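Side-chain contacts in multi-copper Oxidase CueO (Ochrobactrum, PDB 6EVG), which probably oxidises phenolic and lignin-derived compounds as a laccase-like multicopper oxidase, passing their electrons to dioxygen: residues 487-490 with 495-498; 91-96 with 489-494; 131-136 with 437-442; 104-109 with 501-506; 137-142 with 227-232. All coordinates share one frame; numbering follows the deposited sequence.

The five contacts illustrate how a multicopper oxidase places a mononuclear copper site in its last domain next to a histidine cluster built by its first and last regions. Interaction 1 holds the modelled copper. Interaction 2 shares His489 and Cys490 with it, and leads from there to the histidine cluster that also contains interaction 3; the centres of 2 and 3 lie about 4 Å apart. His439 NE2 is 2.8 Å from His489 NE2, and His93 ND1 lies 2.8 Å from His131 NE2, tying the cluster together. Interaction 4 joins the first and last family regions about 11 Å (centre to centre) from interaction 1. Interaction 5 brings in the middle region; Asp497 binds its helix start.

Interaction 1: residues 487-490 with 495-498; sequences MFHC and HEDV. With CU (copper (II) ion), chain B.
The imidazole of His489 meets the carboxylate of Glu496 at a slant, their planes 64° apart. Glu496 OE1 lies 3.2 Å from His489 ND1, yet the angle is wrong for a hydrogen bond. ND1 gives its hydrogen instead to the carbonyl of the next residue, Cys490 O, at 2.8 Å and nearly straight (170°); this acceptor lies in the ring plane, while the donor stands above the carbonyl plane. The ring of His133 stacks on His489, and Glu496 OE2 turns to Thr138. At the edge of the second ring, His495, Cys490 SG sits near the plane, 3.8 Å from His495 ND1; that nitrogen binds copper at 2.0 Å. Cys490 SG reaches the same copper at 2.2 Å by standing anti to its own backbone nitrogen (chi1 -179°), and His434 completes the site. His495 NE2 is fixed by Met195 O. A leucine in place of His489 would probably leave Cys490 O without its imidazole donor and His439 NE2 without its partner. Cys490 ends strand 486-490, which runs between strands 434-438 and 501-506, and the chain then turns into helix 493-497, whose Glu496 packs CB against Cys490 O.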
# COMPACT_ATOMS: atom_id res chain seq x y z
N MET A 487 -11.91 6.93 6.79
CA MET A 487 -10.87 7.92 6.96
C MET A 487 -10.22 8.24 5.65
O MET A 487 -10.23 7.42 4.74
CB MET A 487 -9.85 7.45 7.97
CG MET A 487 -10.63 7.11 9.30
SD MET A 487 -9.61 6.58 10.61
CE MET A 487 -9.33 8.07 11.33
N PHE A 488 -9.59 9.41 5.58
CA PHE A 488 -8.69 9.77 4.50
C PHE A 488 -7.51 10.47 5.10
O PHE A 488 -7.65 11.21 6.09
CB PHE A 488 -9.41 10.53 3.38
CG PHE A 488 -10.03 11.85 3.78
CD1 PHE A 488 -11.28 11.87 4.34
CD2 PHE A 488 -9.45 13.09 3.51
CE1 PHE A 488 -11.95 13.09 4.64
CE2 PHE A 488 -10.09 14.29 3.81
CZ PHE A 488 -11.34 14.28 4.37
N HIS A 489 -6.32 10.30 4.50
CA HIS A 489 -5.12 10.74 5.18
C HIS A 489 -3.93 10.70 4.24
O HIS A 489 -3.97 10.08 3.19
CB HIS A 489 -4.85 9.87 6.45
CG HIS A 489 -4.76 8.40 6.19
ND1 HIS A 489 -3.56 7.77 5.95
CD2 HIS A 489 -5.70 7.43 6.16
CE1 HIS A 489 -3.80 6.47 5.78
NE2 HIS A 489 -5.09 6.24 5.86
N CYS A 490 -2.83 11.26 4.74
CA CYS A 490 -1.52 11.05 4.15
C CYS A 490 -1.03 9.68 4.60
O CYS A 490 -1.19 9.29 5.76
CB CYS A 490 -0.56 12.13 4.57
SG CYS A 490 1.07 11.91 3.83
N HIS A 495 3.19 11.54 9.31
CA HIS A 495 2.26 12.67 9.07
C HIS A 495 0.88 12.28 9.58
O HIS A 495 0.21 13.09 10.22
CB HIS A 495 2.22 13.03 7.60
CG HIS A 495 3.47 13.65 7.11
ND1 HIS A 495 3.59 13.93 5.75
CD2 HIS A 495 4.61 14.05 7.74
CE1 HIS A 495 4.77 14.53 5.63
NE2 HIS A 495 5.41 14.58 6.79
N GLU A 496 0.42 11.07 9.24
CA GLU A 496 -0.86 10.60 9.75
C GLU A 496 -0.87 10.63 11.31
O GLU A 496 -1.83 11.07 11.92
CB GLU A 496 -1.01 9.15 9.24
CG GLU A 496 -2.25 8.45 9.62
CD GLU A 496 -2.11 6.95 9.29
OE1 GLU A 496 -1.68 6.58 8.23
OE2 GLU A 496 -2.39 6.29 10.16
N ASP A 497 0.22 10.15 11.93
CA ASP A 497 0.28 10.06 13.39
C ASP A 497 0.27 11.45 14.06
O ASP A 497 -0.22 11.54 15.18
CB ASP A 497 1.51 9.29 13.87
CG ASP A 497 1.42 7.77 13.75
OD1 ASP A 497 0.29 7.23 13.64
OD2 ASP A 497 2.48 7.13 13.89
N VAL A 498 0.73 12.50 13.40
CA VAL A 498 0.69 13.84 13.97
C VAL A 498 -0.51 14.63 13.47
O VAL A 498 -0.63 15.86 13.78
CB VAL A 498 2.01 14.60 13.77
CG1 VAL A 498 3.15 13.93 14.45
CG2 VAL A 498 2.30 14.92 12.28
CU CU B . 2.27 13.64 4.28

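Interaction 2: residues 91-96 with 489-494; sequences HWHGLF and HCHVLE. With CU (copper (II) ion), chain B.
His93 and His491 come at each other from opposite directions, ring against ring, without stacking. His491 NE2 arrives at the edge of the His93 ring, close to its plane, and lies 3.2 Å from His93 CE1. Relative to the His491 ring the approach is oblique: the two planes make 52°, and the centroids are 5.2 Å apart. No hydrogen bond joins the pair. His93 ND1 is engaged by His131 NE2, which fixes the rotation of its ring, and its CG is turned anti to the backbone nitrogen (chi1 -168°), sending the imidazole out from strand 91-93. The His491 side chain also touches Pro435. An alanine here in place of His491, lacking the imidazole, would probably leave a gap beside His93 CE1 and the His93 ring edge without its neighbour. His91, two residues before His93, turns one ring face to His93 CA and bonds through NE2 to His437. Behind His491, Val492 N donates to Cys490 SG at 3.3 Å, steadying the copper-bound sulfur. Alternating histidines of this kind, here His91-Trp92-His93 and His489-Cys490-His491, are the hallmark of multicopper oxidases; in relatives they bind the trinuclear copper cluster, and the His-Cys-His run carries electrons to it from the mononuclear copper.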
# COMPACT_ATOMS: atom_id res chain seq x y z
N HIS A 91 -6.49 -2.74 8.86
CA HIS A 91 -7.26 -2.11 7.80
C HIS A 91 -7.09 -2.94 6.51
O HIS A 91 -5.96 -3.23 6.13
CB HIS A 91 -6.77 -0.65 7.59
CG HIS A 91 -7.16 0.02 6.32
ND1 HIS A 91 -8.43 0.04 5.82
CD2 HIS A 91 -6.40 0.77 5.46
CE1 HIS A 91 -8.42 0.74 4.67
NE2 HIS A 91 -7.20 1.20 4.45
N TRP A 92 -8.22 -3.29 5.92
CA TRP A 92 -8.26 -4.10 4.70
C TRP A 92 -8.12 -3.10 3.53
O TRP A 92 -9.11 -2.63 2.95
CB TRP A 92 -9.54 -4.93 4.62
CG TRP A 92 -9.90 -5.68 5.84
CD1 TRP A 92 -11.04 -5.53 6.54
CD2 TRP A 92 -9.15 -6.72 6.49
NE1 TRP A 92 -11.06 -6.36 7.63
CE2 TRP A 92 -9.91 -7.10 7.65
CE3 TRP A 92 -7.93 -7.36 6.25
CZ2 TRP A 92 -9.45 -8.08 8.52
CZ3 TRP A 92 -7.48 -8.32 7.13
CH2 TRP A 92 -8.25 -8.67 8.26
N HIS A 93 -6.87 -2.77 3.23
CA HIS A 93 -6.46 -1.69 2.30
C HIS A 93 -6.63 -2.17 0.86
O HIS A 93 -5.78 -2.86 0.32
CB HIS A 93 -5.04 -1.31 2.66
CG HIS A 93 -4.53 -0.05 2.02
ND1 HIS A 93 -3.66 0.78 2.72
CD2 HIS A 93 -4.68 0.42 0.76
CE1 HIS A 93 -3.29 1.74 1.88
NE2 HIS A 93 -3.89 1.56 0.69
N GLY A 94 -7.76 -1.78 0.27
CA GLY A 94 -8.17 -2.20 -1.05
C GLY A 94 -9.33 -3.14 -1.12
O GLY A 94 -9.92 -3.35 -2.17
N LEU A 95 -9.70 -3.73 0.03
CA LEU A 95 -10.87 -4.60 0.07
C LEU A 95 -12.13 -3.77 0.12
O LEU A 95 -12.15 -2.68 0.72
CB LEU A 95 -10.78 -5.54 1.30
CG LEU A 95 -11.56 -6.82 1.24
CD1 LEU A 95 -10.95 -7.74 0.14
CD2 LEU A 95 -11.57 -7.52 2.57
N PHE A 96 -13.19 -4.25 -0.55
CA PHE A 96 -14.47 -3.50 -0.53
C PHE A 96 -15.36 -4.09 0.57
O PHE A 96 -15.92 -5.19 0.42
CB PHE A 96 -15.21 -3.58 -1.84
CG PHE A 96 -14.65 -2.78 -3.00
CD1 PHE A 96 -13.33 -2.34 -3.08
CD2 PHE A 96 -15.47 -2.52 -4.08
CE1 PHE A 96 -12.88 -1.64 -4.21
CE2 PHE A 96 -15.00 -1.83 -5.19
CZ PHE A 96 -13.72 -1.39 -5.23
N HIS A 489 -6.32 10.30 4.50
CA HIS A 489 -5.12 10.74 5.18
C HIS A 489 -3.93 10.70 4.24
O HIS A 489 -3.97 10.08 3.19
CB HIS A 489 -4.85 9.87 6.45
CG HIS A 489 -4.76 8.40 6.19
ND1 HIS A 489 -3.56 7.77 5.95
CD2 HIS A 489 -5.70 7.43 6.16
CE1 HIS A 489 -3.80 6.47 5.78
NE2 HIS A 489 -5.09 6.24 5.86
N CYS A 490 -2.83 11.26 4.74
CA CYS A 490 -1.52 11.05 4.15
C CYS A 490 -1.03 9.68 4.60
O CYS A 490 -1.19 9.29 5.76
CB CYS A 490 -0.56 12.13 4.57
SG CYS A 490 1.07 11.91 3.83
N HIS A 491 -0.39 8.95 3.68
CA HIS A 491 0.20 7.66 3.94
C HIS A 491 1.70 7.69 4.30
O HIS A 491 2.29 6.63 4.44
CB HIS A 491 -0.11 6.64 2.81
CG HIS A 491 -0.41 5.25 3.28
ND1 HIS A 491 0.51 4.38 3.81
CD2 HIS A 491 -1.61 4.60 3.35
CE1 HIS A 491 -0.14 3.25 4.18
NE2 HIS A 491 -1.42 3.36 3.89
N VAL A 492 2.26 8.91 4.51
CA VAL A 492 3.49 9.03 5.27
C VAL A 492 3.08 8.85 6.73
O VAL A 492 2.34 9.65 7.25
CB VAL A 492 4.19 10.40 5.02
CG1 VAL A 492 5.32 10.62 5.99
CG2 VAL A 492 4.72 10.43 3.61
N LEU A 493 3.51 7.75 7.32
CA LEU A 493 2.87 7.34 8.58
C LEU A 493 3.14 8.33 9.70
O LEU A 493 2.28 8.52 10.59
CB LEU A 493 3.32 5.94 8.95
CG LEU A 493 2.99 4.88 7.90
CD1 LEU A 493 3.38 3.51 8.44
CD2 LEU A 493 1.51 4.90 7.53
N GLU A 494 4.30 8.99 9.70
CA GLU A 494 4.57 10.05 10.66
C GLU A 494 3.56 11.19 10.55
O GLU A 494 3.09 11.74 11.57
CB GLU A 494 5.98 10.58 10.48
CG GLU A 494 7.05 9.61 10.91
CD GLU A 494 7.16 8.34 10.07
OE1 GLU A 494 7.14 8.47 8.82
OE2 GLU A 494 7.30 7.25 10.67
CU CU B . 2.27 13.64 4.28

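Interaction 3: residues 131-136 with 437-442; sequences HPHLHG and HIHGAS. With EDO (1,2-ethanediol), chain C.
His439 points the edge of its ring at the face of His133, joining two of the His-X-His motifs (His131-Pro132-His133 and His437-Ile438-His439) that in multicopper oxidases surround the trinuclear site between the first and last cupredoxin domains. From the backbone outward, His439 CB first passes 1,2-ethanediol O1 at 3.3 Å. CG is set anti to the carbonyl carbon (chi1 -55°), which aims the ring across at His133. ND1 then donates to ethanediol O1 at 2.8 Å, with the oxygen at the ring edge; this diol, probably from the crystallisation liquor, is also held by Asp102 and Gly103. CE1 is the atom that makes the T-shaped contact: His439 CE1 stands over the centre of the His133 ring, 3.5 Å from His133 CD2. The planes are 60° apart and the centroids 4.5 Å. At the far tip, NE2 is hydrogen-bonded to His489, while the ring of His91 stacks on His439. The ring of His489 also stacks with His133. Just before it in the chain, His131 ND1 donates to Pro132 O at 2.9 Å, the donor standing above the carbonyl plane, the oxygen slightly out of the plane of the His131 ring.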
# COMPACT_ATOMS: atom_id res chain seq x y z
N HIS A 131 -2.78 -3.90 7.16
CA HIS A 131 -1.76 -3.36 8.06
C HIS A 131 -2.49 -2.59 9.16
O HIS A 131 -3.67 -2.27 9.01
CB HIS A 131 -0.81 -2.45 7.29
CG HIS A 131 -1.52 -1.32 6.61
ND1 HIS A 131 -1.92 -0.17 7.27
CD2 HIS A 131 -2.01 -1.22 5.36
CE1 HIS A 131 -2.56 0.60 6.40
NE2 HIS A 131 -2.59 0.01 5.22
N PRO A 132 -1.79 -2.25 10.23
CA PRO A 132 -2.48 -1.51 11.34
C PRO A 132 -2.89 -0.13 10.89
O PRO A 132 -2.27 0.50 10.02
CB PRO A 132 -1.42 -1.42 12.43
CG PRO A 132 -0.50 -2.59 12.14
CD PRO A 132 -0.45 -2.62 10.64
N HIS A 133 -3.93 0.38 11.51
CA HIS A 133 -4.39 1.74 11.29
C HIS A 133 -4.89 2.23 12.65
O HIS A 133 -5.94 1.81 13.14
CB HIS A 133 -5.47 1.85 10.21
CG HIS A 133 -5.77 3.28 9.89
ND1 HIS A 133 -4.87 4.09 9.25
CD2 HIS A 133 -6.84 4.05 10.20
CE1 HIS A 133 -5.39 5.31 9.17
NE2 HIS A 133 -6.59 5.31 9.76
N LEU A 134 -4.10 3.11 13.26
CA LEU A 134 -4.28 3.50 14.63
C LEU A 134 -4.23 5.02 14.76
O LEU A 134 -3.81 5.73 13.85
CB LEU A 134 -3.18 2.84 15.50
CG LEU A 134 -3.22 1.31 15.51
CD1 LEU A 134 -1.94 0.76 16.09
CD2 LEU A 134 -4.43 0.80 16.26
N HIS A 135 -4.58 5.53 15.93
CA HIS A 135 -4.45 6.95 16.30
C HIS A 135 -3.12 7.16 16.99
O HIS A 135 -2.90 6.74 18.11
CB HIS A 135 -5.62 7.29 17.22
CG HIS A 135 -5.57 8.70 17.71
ND1 HIS A 135 -6.19 9.08 18.88
CD2 HIS A 135 -5.00 9.80 17.19
CE1 HIS A 135 -5.94 10.37 19.08
NE2 HIS A 135 -5.25 10.84 18.06
N GLY A 136 -2.18 7.78 16.28
CA GLY A 136 -0.89 8.13 16.83
C GLY A 136 0.18 7.06 16.90
O GLY A 136 1.35 7.36 17.15
N HIS A 437 -4.47 8.59 0.73
CA HIS A 437 -5.23 7.34 0.75
C HIS A 437 -6.60 7.60 1.35
O HIS A 437 -6.72 8.30 2.37
CB HIS A 437 -4.49 6.23 1.57
CG HIS A 437 -5.28 4.97 1.79
ND1 HIS A 437 -5.90 4.29 0.75
CD2 HIS A 437 -5.52 4.23 2.91
CE1 HIS A 437 -6.52 3.21 1.26
NE2 HIS A 437 -6.29 3.15 2.55
N ILE A 438 -7.62 7.06 0.69
CA ILE A 438 -8.99 7.07 1.22
C ILE A 438 -9.43 5.65 1.51
O ILE A 438 -9.28 4.75 0.68
CB ILE A 438 -9.94 7.83 0.28
CG1 ILE A 438 -11.32 7.99 0.93
CG2 ILE A 438 -10.05 7.23 -1.10
CD1 ILE A 438 -12.17 9.11 0.32
N HIS A 439 -9.97 5.44 2.70
CA HIS A 439 -10.60 4.19 3.09
C HIS A 439 -12.06 4.16 2.62
O HIS A 439 -12.75 5.17 2.76
CB HIS A 439 -10.61 3.98 4.60
CG HIS A 439 -9.29 4.06 5.28
ND1 HIS A 439 -9.07 3.38 6.45
CD2 HIS A 439 -8.13 4.68 4.99
CE1 HIS A 439 -7.84 3.62 6.86
NE2 HIS A 439 -7.24 4.41 5.98
N GLY A 440 -12.53 3.01 2.15
CA GLY A 440 -13.96 2.89 1.91
C GLY A 440 -14.52 3.55 0.68
O GLY A 440 -15.73 3.64 0.52
N ALA A 441 -13.64 3.99 -0.23
CA ALA A 441 -14.02 4.61 -1.46
C ALA A 441 -12.91 4.34 -2.49
O ALA A 441 -11.82 3.86 -2.12
CB ALA A 441 -14.25 6.08 -1.29
N SER A 442 -13.22 4.61 -3.73
CA SER A 442 -12.28 4.43 -4.82
C SER A 442 -12.27 5.69 -5.66
O SER A 442 -13.25 6.43 -5.67
CB SER A 442 -12.61 3.21 -5.66
OG SER A 442 -12.56 2.03 -4.89
C1 EDO C . -11.85 2.03 8.57
O1 EDO C . -11.41 2.09 7.21
C2 EDO C . -11.05 2.78 9.56
O2 EDO C . -9.64 2.52 9.40

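Interaction 4: residues 104-109 with 501-506; sequences GPHNVI and MAQFVT
A single hydrogen bond carries this contact: His106 NE2 donates to Gln503 OE1 at a short 2.6 Å, and the angle at the hydrogen is 172°. The side chains arrive from opposite directions. The oxygen sits at the ring edge in the imidazole plane, the nitrogen lies in the carbonyl plane on a lone pair, and ring and amide are nearly coplanar (29°). Gln503 carries its amide there on a chain extended beyond CG. The other end of that amide decides its flip: Gln503 NE2 donates to the backbone oxygens of Met410 and Arg412, which leaves OE1 facing His106 as acceptor.

Packing adds to the polar link, since both His106 and Gln503 rest on Pro485. The bond links residues almost 400 positions apart, joining a loop of the first cupredoxin-like region to strand 501-506, the last strand of the third, which lies between strands 415-417 and 486-490 in its sheet.

Turn bonds shape the loop. A type I beta turn from Gly104 to Asn107 closes with Asn107 N to Gly104 O at 3.0 Å, presenting His106 toward the strand. The Asn107 side chain folds back over it: OD1 takes a weak bond from Gly104 N at 2.9 Å, and ND2 donates to Asp102 O.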
# COMPACT_ATOMS: atom_id res chain seq x y z
N GLY A 104 -9.69 0.10 12.54
CA GLY A 104 -9.14 1.42 12.74
C GLY A 104 -9.27 1.84 14.18
O GLY A 104 -9.62 1.06 15.03
N PRO A 105 -9.01 3.13 14.45
CA PRO A 105 -8.88 3.56 15.87
C PRO A 105 -10.19 3.56 16.65
O PRO A 105 -10.13 3.71 17.88
CB PRO A 105 -8.30 4.98 15.76
CG PRO A 105 -8.68 5.39 14.40
CD PRO A 105 -8.66 4.19 13.50
N HIS A 106 -11.33 3.44 15.98
CA HIS A 106 -12.62 3.33 16.68
C HIS A 106 -12.97 1.93 17.08
O HIS A 106 -13.98 1.70 17.78
CB HIS A 106 -13.74 3.95 15.86
CG HIS A 106 -13.52 5.39 15.57
ND1 HIS A 106 -13.73 6.38 16.50
CD2 HIS A 106 -13.04 6.00 14.46
CE1 HIS A 106 -13.43 7.54 15.97
NE2 HIS A 106 -13.02 7.34 14.73
N ASN A 107 -12.18 0.95 16.65
CA ASN A 107 -12.44 -0.47 16.98
C ASN A 107 -11.16 -1.24 17.13
O ASN A 107 -10.93 -2.25 16.49
CB ASN A 107 -13.44 -1.09 15.99
CG ASN A 107 -12.96 -1.20 14.53
OD1 ASN A 107 -12.18 -0.37 14.04
ND2 ASN A 107 -13.50 -2.20 13.80
N VAL A 108 -10.32 -0.81 18.05
CA VAL A 108 -9.06 -1.44 18.34
C VAL A 108 -9.29 -2.81 18.95
O VAL A 108 -10.14 -2.98 19.84
CB VAL A 108 -8.24 -0.53 19.28
CG1 VAL A 108 -6.93 -1.20 19.72
CG2 VAL A 108 -7.90 0.82 18.60
N ILE A 109 -8.49 -3.78 18.53
CA ILE A 109 -8.48 -5.12 19.11
C ILE A 109 -7.59 -5.10 20.36
O ILE A 109 -6.37 -4.89 20.26
CB ILE A 109 -7.93 -6.20 18.12
CG1 ILE A 109 -8.54 -6.07 16.75
CG2 ILE A 109 -8.13 -7.59 18.72
CD1 ILE A 109 -7.84 -6.92 15.73
N MET A 501 -4.93 13.59 8.87
CA MET A 501 -5.97 12.60 8.73
C MET A 501 -7.30 13.22 9.06
O MET A 501 -7.39 14.17 9.84
CB MET A 501 -5.67 11.39 9.68
CG MET A 501 -6.68 10.27 9.60
SD MET A 501 -6.01 8.63 10.02
CE MET A 501 -5.61 8.87 11.73
N ALA A 502 -8.35 12.67 8.46
CA ALA A 502 -9.72 13.16 8.61
C ALA A 502 -10.67 11.99 8.42
O ALA A 502 -10.28 10.89 8.04
CB ALA A 502 -9.97 14.25 7.55
N GLN A 503 -11.94 12.22 8.75
CA GLN A 503 -12.95 11.17 8.80
C GLN A 503 -14.20 11.53 8.03
O GLN A 503 -14.60 12.72 7.97
CB GLN A 503 -13.44 11.01 10.35
CG GLN A 503 -12.34 10.74 11.25
CD GLN A 503 -12.79 10.20 12.54
OE1 GLN A 503 -12.37 9.11 12.87
NE2 GLN A 503 -13.51 11.02 13.36
N PHE A 504 -14.85 10.53 7.43
CA PHE A 504 -16.11 10.71 6.74
C PHE A 504 -17.13 9.69 7.12
O PHE A 504 -16.80 8.55 7.52
CB PHE A 504 -15.98 10.84 5.22
CG PHE A 504 -15.73 9.54 4.44
CD1 PHE A 504 -16.80 8.83 3.92
CD2 PHE A 504 -14.46 9.11 4.13
CE1 PHE A 504 -16.59 7.70 3.13
CE2 PHE A 504 -14.25 8.04 3.33
CZ PHE A 504 -15.30 7.30 2.83
N VAL A 505 -18.39 10.07 6.99
CA VAL A 505 -19.51 9.17 7.05
C VAL A 505 -20.30 9.29 5.74
O VAL A 505 -20.16 10.30 5.02
CB VAL A 505 -20.44 9.42 8.25
CG1 VAL A 505 -19.70 9.19 9.53
CG2 VAL A 505 -21.10 10.78 8.22
N THR A 506 -21.12 8.28 5.46
CA THR A 506 -22.06 8.36 4.32
C THR A 506 -23.41 8.72 4.83
O THR A 506 -23.81 8.32 5.93
CB THR A 506 -22.01 7.09 3.47
OG1 THR A 506 -22.26 5.92 4.25
CG2 THR A 506 -20.66 6.94 2.79

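Interaction 5: residues 137-142 with 227-232; sequences NTARQA and GANARN
Asn229 reaches Ala139 because its first torsion puts CG anti to the carbonyl carbon (chi1 -79°) and its second (46°) rolls the amide until ND2 faces helix 138-144. There ND2 gives a weak hydrogen bond to Ala139 O, 3.3 Å away, while the methyl carbon CB of the same alanine lies 3.6 Å from ND2. The stronger partner of this nitrogen is Glu494 OE2, on helix 493-497, so one amide group lies between two helices. That helix is drawn in further by the backbone, Leu493 pairing with Asn229, and by the Leu493 side chain packing on Ala139 and Ala142. At the start of helix 138-144 Asn137 holds the N-cap position without capping; the first amides, Thr138 N and Ala139 N, are taken by the carboxylate of Asp497. Asn137 OD1 instead receives Arg140 NH2 at 3.0 Å, in the guanidinium plane, and Arg140 NH1 is paired with Glu86. The contact joins the loop after strand 219-226 to helix 138-144 and, through Glu494, to helix 493-497, which packs against it. Asn229 ND2 has two hydrogens and two acceptors, a carboxylate and a peptide oxygen; the charged acceptor probably does most to orient the amide, the long bond to Ala139 O being secondary.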
# COMPACT_ATOMS: atom_id res chain seq x y z
N ASN A 137 -0.17 5.80 16.61
CA ASN A 137 0.67 4.62 16.77
C ASN A 137 0.86 3.79 15.50
O ASN A 137 1.39 2.68 15.56
CB ASN A 137 0.12 3.70 17.92
CG ASN A 137 0.35 4.26 19.23
OD1 ASN A 137 1.42 4.09 19.80
ND2 ASN A 137 -0.60 5.04 19.73
N THR A 138 0.39 4.32 14.39
CA THR A 138 0.46 3.54 13.17
C THR A 138 1.88 3.34 12.68
O THR A 138 2.25 2.25 12.24
CB THR A 138 -0.36 4.24 12.07
OG1 THR A 138 -1.71 4.39 12.45
CG2 THR A 138 -0.34 3.47 10.70
N ALA A 139 2.67 4.37 12.73
CA ALA A 139 4.03 4.31 12.19
C ALA A 139 4.88 3.26 12.86
O ALA A 139 5.65 2.55 12.19
CB ALA A 139 4.71 5.66 12.26
N ARG A 140 4.80 3.19 14.18
CA ARG A 140 5.60 2.24 14.91
C ARG A 140 5.18 0.81 14.62
O ARG A 140 6.02 -0.07 14.39
CB ARG A 140 5.49 2.52 16.41
CG ARG A 140 6.27 1.58 17.27
CD ARG A 140 6.27 2.00 18.75
NE ARG A 140 4.91 2.18 19.25
CZ ARG A 140 4.06 1.17 19.53
NH1 ARG A 140 4.46 -0.10 19.52
NH2 ARG A 140 2.84 1.43 19.87
N GLN A 141 3.87 0.54 14.69
CA GLN A 141 3.43 -0.86 14.47
C GLN A 141 3.70 -1.30 13.04
O GLN A 141 4.06 -2.47 12.80
CB GLN A 141 1.98 -0.99 14.85
CG GLN A 141 1.74 -0.94 16.35
CD GLN A 141 0.46 -1.62 16.79
OE1 GLN A 141 -0.21 -2.29 16.00
NE2 GLN A 141 0.09 -1.45 18.06
N ALA A 142 3.48 -0.41 12.08
CA ALA A 142 3.83 -0.74 10.67
C ALA A 142 5.33 -0.99 10.53
O ALA A 142 5.74 -2.01 9.95
CB ALA A 142 3.37 0.36 9.75
N GLY A 227 5.56 -0.69 1.02
CA GLY A 227 5.16 -0.82 2.40
C GLY A 227 5.98 0.01 3.40
O GLY A 227 5.93 -0.28 4.61
N ALA A 228 6.72 0.99 2.90
CA ALA A 228 7.58 1.80 3.76
C ALA A 228 6.77 2.86 4.54
O ALA A 228 5.64 3.18 4.17
CB ALA A 228 8.61 2.53 2.91
N ASN A 229 7.39 3.40 5.60
CA ASN A 229 6.75 4.49 6.33
C ASN A 229 6.54 5.73 5.50
O ASN A 229 5.57 6.46 5.69
CB ASN A 229 7.57 4.85 7.58
CG ASN A 229 7.36 3.90 8.73
OD1 ASN A 229 7.37 2.68 8.57
ND2 ASN A 229 7.17 4.48 9.94
N ALA A 230 7.52 6.02 4.63
CA ALA A 230 7.59 7.36 4.00
C ALA A 230 8.27 7.38 2.65
O ALA A 230 7.88 8.18 1.79
CB ALA A 230 8.27 8.36 4.91
N ARG A 231 9.31 6.58 2.46
CA ARG A 231 10.11 6.60 1.25
C ARG A 231 9.25 6.34 0.03
O ARG A 231 8.47 5.36 0.02
CB ARG A 231 11.19 5.55 1.33
CG ARG A 231 12.09 5.44 0.12
CD ARG A 231 13.25 4.49 0.31
NE ARG A 231 14.23 4.95 1.27
CZ ARG A 231 15.31 5.68 0.99
NH1 ARG A 231 15.53 6.06 -0.27
NH2 ARG A 231 16.16 6.01 1.93
N ASN A 232 9.45 7.10 -1.05
CA ASN A 232 8.92 6.80 -2.37
C ASN A 232 9.98 6.02 -3.14
O ASN A 232 11.19 6.33 -3.08
CB ASN A 232 8.58 8.05 -3.14
CG ASN A 232 7.53 8.88 -2.45
OD1 ASN A 232 6.50 8.36 -2.03
ND2 ASN A 232 7.79 10.19 -2.31